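Local coordinates for xylosidase (Xanthomonas axonopodis pv. citri, PDB 6XN2), which probably hydrolyses xylo-oligosaccharides as a family GH43 glycoside hydrolase, and is captured here with xylotriose and a calcium ion, at residues A[244-247]-A[252-255]; A[236-241]-A[270-275]. One frame throughout, in Å; residues are numbered along the deposited sequence.

Interaction 1: residues A[244-247]-A[252-255]; sequences TPLR and ARRF
Leu246 carries this contact, reaching with both methyl groups toward Arg253. Its CD1 sits 3.5 Å from the carbonyl O of Arg253 and also packs on that residue's CB, while CD2 lies over one face of the guanidinium, 3.8 Å above the plane and displaced toward its rim. The two side chains run at about a right angle, and no hydrogen bond joins the segments. One residue further on, the carbonyl O of Arg247 stands 3.9 Å from CB of Arg254, whose chain bends at chi2 (86°) and carries its guanidinium away from 244-247.

The charged ends are fixed from outside. Arg253 forms salt bridges through NE to Asp250 and through NH1 to Glu241, with a cation-pi contact to Tyr294, which together should set the plane that Leu246 covers. Arg254 hydrogen-bonds through NH1 to the backbone O of Thr274 and forms a salt bridge through NH2 to Asp276. The backbone of Leu246 is hydrogen-bonded to Ala214 and Ile238. Here a long loop joining strands 234-239 and 257-264 of the five-bladed beta-propeller characteristic of GH43 enzymes folds against itself, its buried leucine covered on one side by the Arg253 guanidinium.

Interaction 2: residues A[236-241]-A[270-275]; sequences VVILDE and LSYSTG
Ile238 holds CG1 anti to its carbonyl carbon (chi1 -51°) and then runs extended (chi2 174°), sending CD1 straight out toward 270-275, where Tyr272, whose CG sits between the backbone N and the carbonyl carbon (chi1 54°), places its ring in the path of that methyl. The two side chains come from opposite directions. CD1 of Ile238 meets the ring obliquely, 3.6 Å from Tyr272 CE2 and 3.8 Å from Tyr272 CZ, and CG2 of Ile238 lies farther off, beside the phenolic oxygen. The isoleucine therefore rests against the outer half of the ring, close to its hydroxyl.

Leu270 adds a second contact to the same methyl. Its CD2 touches two side chains at once, 4.0 Å from Ile238 CD1 and 4.0 Å from Val236 CG1. Leu270 and Ile238 cross at about a right angle, whereas Val236 meets the leucine at a slant. Val236 and Ile238, two residues apart, thus lay their branches on the same leucine methyl, and all four residues are buried. The contact is purely apolar, with 153 Å² buried in total. The hydroxyl of Tyr272, at its border, is hydrogen-bonded to Arg253. At the end of strand 267-273, Ser273 OG accepts from Gly275 N at 3.1 Å, closing an ST turn.

Strands 292-299 and 280-285 lie between the two strands, consistent with successive propeller blades whose outer strands, 234-239 and 292-299, run side by side. The side chains meet over a face of the intervening strands, with Phe292 touching Val236 and Leu270, Tyr294 and Cys281 touching Tyr272, and Ala283 touching Ile238. Pro259 and Val261 of strand 257-264 also pack on Leu270.

In the fold
Interaction 1 is nested along the chain inside the loop that interaction 2 closes, and their centres lie only 6 Å apart. Two probable hydrogen bonds couple them: Tyr272 OH with Arg253 O (2.7 Å) and Leu246 N with Ile238 O (2.9 Å). Ala252 O also packs on Thr274 CG2. The loop is thus anchored to both strands of interaction 2. Neither contact lines the sugar pocket: the side chain of Tyr272 is about 10 Å from the bound xylose and about 9 Å from the calcium ion, and that of Arg254 about 12 Å from the xylose. Nearer the pocket, Ser273 touches the xylose-binding Glu257.

Interaction 1: residues A[244-247]-A[252-255]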
loop_
_atom_site.group_PDB
_atom_site.type_symbol
_atom_site.label_atom_id
_atom_site.label_comp_id
_atom_site.label_asym_id
_atom_site.label_seq_id
_atom_site.Cartn_x
_atom_site.Cartn_y
_atom_site.Cartn_z
ATOM N N THR A 244 7.630 23.569 4.055
ATOM C CA THR A 244 7.428 23.291 5.444
ATOM C C THR A 244 6.757 21.941 5.602
ATOM O O THR A 244 5.839 21.654 4.910
ATOM C CB THR A 244 6.521 24.356 6.059
ATOM O OG1 THR A 244 7.169 25.608 5.965
ATOM C CG2 THR A 244 6.275 24.091 7.485
ATOM N N PRO A 245 7.204 21.122 6.549
ATOM C CA PRO A 245 6.614 19.811 6.786
ATOM C C PRO A 245 5.131 19.865 7.057
ATOM O O PRO A 245 4.666 20.750 7.720
ATOM C CB PRO A 245 7.344 19.340 8.020
ATOM C CG PRO A 245 8.666 19.965 7.897
ATOM C CD PRO A 245 8.391 21.320 7.380
ATOM N N LEU A 246 4.399 18.879 6.594
ATOM C CA LEU A 246 2.982 18.881 6.811
ATOM C C LEU A 246 2.641 18.827 8.280
ATOM O O LEU A 246 3.261 18.159 9.028
ATOM C CB LEU A 246 2.306 17.775 6.045
ATOM C CG LEU A 246 2.401 17.838 4.526
ATOM C CD1 LEU A 246 1.680 16.717 3.829
ATOM C CD2 LEU A 246 1.922 19.150 3.977
ATOM N N ARG A 247 1.617 19.553 8.668
ATOM C CA ARG A 247 1.194 19.627 10.037
ATOM C C ARG A 247 0.276 18.512 10.423
ATOM O O ARG A 247 -0.441 18.011 9.634
ATOM C CB ARG A 247 0.454 20.926 10.294
ATOM C CG ARG A 247 1.295 22.163 10.308
ATOM C CD ARG A 247 0.433 23.389 10.101
ATOM N NE ARG A 247 -0.529 23.585 11.149
ATOM C CZ ARG A 247 -0.454 24.534 12.059
ATOM N NH1 ARG A 247 0.547 25.358 12.046
ATOM N NH2 ARG A 247 -1.368 24.644 12.974
ATOM N N ALA A 252 -6.089 16.747 5.321
ATOM C CA ALA A 252 -6.307 16.743 3.912
ATOM C C ALA A 252 -5.079 16.250 3.184
ATOM O O ALA A 252 -5.201 15.643 2.186
ATOM C CB ALA A 252 -6.627 18.127 3.464
ATOM N N ARG A 253 -3.898 16.496 3.723
ATOM C CA ARG A 253 -2.666 16.095 3.078
ATOM C C ARG A 253 -1.683 15.192 3.832
ATOM O O ARG A 253 -0.931 14.512 3.225
ATOM C CB ARG A 253 -1.920 17.342 2.628
ATOM C CG ARG A 253 -2.746 18.331 1.850
ATOM C CD ARG A 253 -1.936 19.492 1.359
ATOM N NE ARG A 253 -1.604 20.382 2.433
ATOM C CZ ARG A 253 -0.896 21.476 2.292
ATOM N NH1 ARG A 253 -0.454 21.820 1.119
ATOM N NH2 ARG A 253 -0.639 22.215 3.327
ATOM N N ARG A 254 -1.699 15.228 5.156
ATOM C CA ARG A 254 -0.700 14.459 5.933
ATOM C C ARG A 254 -0.874 12.951 5.755
ATOM O O ARG A 254 -1.972 12.494 5.595
ATOM C CB ARG A 254 -0.687 14.864 7.405
ATOM C CG ARG A 254 -1.925 14.468 8.182
ATOM C CD ARG A 254 -1.877 13.091 8.742
ATOM N NE ARG A 254 -3.087 12.782 9.462
ATOM C CZ ARG A 254 -4.189 12.348 8.893
ATOM N NH1 ARG A 254 -4.234 12.185 7.591
ATOM N NH2 ARG A 254 -5.245 12.075 9.615
ATOM N N PHE A 255 0.237 12.236 5.829
ATOM C CA PHE A 255 0.284 10.797 5.702
ATOM C C PHE A 255 -0.521 10.032 6.734
ATOM O O PHE A 255 -0.473 10.337 7.863
ATOM C CB PHE A 255 1.743 10.351 5.726
ATOM C CG PHE A 255 1.924 8.876 5.813
ATOM C CD1 PHE A 255 1.877 8.106 4.700
ATOM C CD2 PHE A 255 2.114 8.274 7.014
ATOM C CE1 PHE A 255 2.028 6.762 4.764
ATOM C CE2 PHE A 255 2.263 6.921 7.092
ATOM C CZ PHE A 255 2.215 6.162 5.958
#

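Interaction 2: residues A[236-241]-A[270-275]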
loop_
_atom_site.group_PDB
_atom_site.type_symbol
_atom_site.label_atom_id
_atom_site.label_comp_id
_atom_site.label_asym_id
_atom_site.label_seq_id
_atom_site.Cartn_x
_atom_site.Cartn_y
_atom_site.Cartn_z
ATOM N N VAL A 236 10.372 9.590 6.621
ATOM C CA VAL A 236 10.197 10.254 5.337
ATOM C C VAL A 236 9.403 11.531 5.558
ATOM O O VAL A 236 8.292 11.485 6.088
ATOM C CB VAL A 236 9.445 9.378 4.323
ATOM C CG1 VAL A 236 9.270 10.137 3.018
ATOM C CG2 VAL A 236 10.170 8.051 4.100
ATOM N N VAL A 237 9.965 12.667 5.156
ATOM C CA VAL A 237 9.327 13.958 5.384
ATOM C C VAL A 237 8.544 14.416 4.162
ATOM O O VAL A 237 9.052 14.374 3.041
ATOM C CB VAL A 237 10.364 15.039 5.743
ATOM C CG1 VAL A 237 9.697 16.407 5.867
ATOM C CG2 VAL A 237 11.092 14.672 7.036
ATOM N N ILE A 238 7.308 14.853 4.382
ATOM C CA ILE A 238 6.497 15.422 3.306
ATOM C C ILE A 238 6.298 16.923 3.529
ATOM O O ILE A 238 5.815 17.344 4.582
ATOM C CB ILE A 238 5.124 14.742 3.194
ATOM C CG1 ILE A 238 5.272 13.220 3.124
ATOM C CG2 ILE A 238 4.385 15.256 1.974
ATOM C CD1 ILE A 238 3.931 12.485 3.161
ATOM N N LEU A 239 6.680 17.723 2.537
ATOM C CA LEU A 239 6.651 19.179 2.667
ATOM C C LEU A 239 5.489 19.794 1.894
ATOM O O LEU A 239 4.995 19.202 0.932
ATOM C CB LEU A 239 7.968 19.780 2.169
ATOM C CG LEU A 239 9.276 19.210 2.721
ATOM C CD1 LEU A 239 10.434 19.670 1.859
ATOM C CD2 LEU A 239 9.478 19.646 4.167
ATOM N N ASP A 240 5.065 20.989 2.307
ATOM C CA ASP A 240 4.044 21.716 1.561
ATOM C C ASP A 240 4.684 22.607 0.501
ATOM O O ASP A 240 5.887 22.538 0.258
ATOM C CB ASP A 240 3.148 22.547 2.496
ATOM C CG ASP A 240 3.904 23.631 3.268
ATOM O OD1 ASP A 240 5.044 23.994 2.908
ATOM O OD2 ASP A 240 3.332 24.139 4.255
ATOM N N GLU A 241 3.861 23.447 -0.115
ATOM C CA GLU A 241 4.301 24.372 -1.153
ATOM C C GLU A 241 5.442 25.280 -0.692
ATOM O O GLU A 241 6.278 25.693 -1.495
ATOM C CB GLU A 241 3.114 25.223 -1.620
ATOM C CG GLU A 241 2.349 25.934 -0.488
ATOM C CD GLU A 241 1.296 25.055 0.179
ATOM O OE1 GLU A 241 1.283 23.832 -0.068
ATOM O OE2 GLU A 241 0.471 25.589 0.947
ATOM N N LEU A 270 6.124 9.634 -4.150
ATOM C CA LEU A 270 5.559 9.005 -2.965
ATOM C C LEU A 270 4.060 9.239 -2.949
ATOM O O LEU A 270 3.623 10.382 -2.958
ATOM C CB LEU A 270 6.184 9.573 -1.686
ATOM C CG LEU A 270 5.471 9.168 -0.397
ATOM C CD1 LEU A 270 5.682 7.677 -0.164
ATOM C CD2 LEU A 270 5.976 9.983 0.781
ATOM N N SER A 271 3.272 8.169 -2.929
ATOM C CA SER A 271 1.823 8.310 -2.822
ATOM C C SER A 271 1.322 7.513 -1.620
ATOM O O SER A 271 1.975 6.566 -1.177
ATOM C CB SER A 271 1.125 7.880 -4.123
ATOM O OG SER A 271 1.583 6.618 -4.598
ATOM N N TYR A 272 0.204 7.943 -1.068
ATOM C CA TYR A 272 -0.312 7.400 0.147
ATOM C C TYR A 272 -1.749 7.762 0.453
ATOM O O TYR A 272 -2.282 8.645 -0.108
ATOM C CB TYR A 272 0.508 7.992 1.290
ATOM C CG TYR A 272 0.554 9.486 1.293
ATOM C CD1 TYR A 272 -0.393 10.222 1.955
ATOM C CD2 TYR A 272 1.521 10.152 0.641
ATOM C CE1 TYR A 272 -0.373 11.569 1.958
ATOM C CE2 TYR A 272 1.557 11.507 0.636
ATOM C CZ TYR A 272 0.598 12.217 1.305
ATOM O OH TYR A 272 0.632 13.553 1.305
ATOM N N SER A 273 -2.329 7.086 1.412
ATOM C CA SER A 273 -3.675 7.340 1.828
ATOM C C SER A 273 -3.693 8.388 2.924
ATOM O O SER A 273 -2.811 8.429 3.706
ATOM C CB SER A 273 -4.273 6.071 2.335
ATOM O OG SER A 273 -5.398 6.301 3.110
ATOM N N THR A 274 -4.700 9.232 2.934
ATOM C CA THR A 274 -4.855 10.253 3.947
ATOM C C THR A 274 -5.826 9.850 5.026
ATOM O O THR A 274 -6.149 10.591 5.896
ATOM C CB THR A 274 -5.305 11.579 3.394
ATOM O OG1 THR A 274 -6.581 11.429 2.823
ATOM C CG2 THR A 274 -4.337 12.094 2.400
ATOM N N GLY A 275 -6.282 8.641 4.945
ATOM C CA GLY A 275 -7.147 8.085 5.970
ATOM C C GLY A 275 -8.512 8.732 6.128
ATOM O O GLY A 275 -9.450 8.412 5.383
#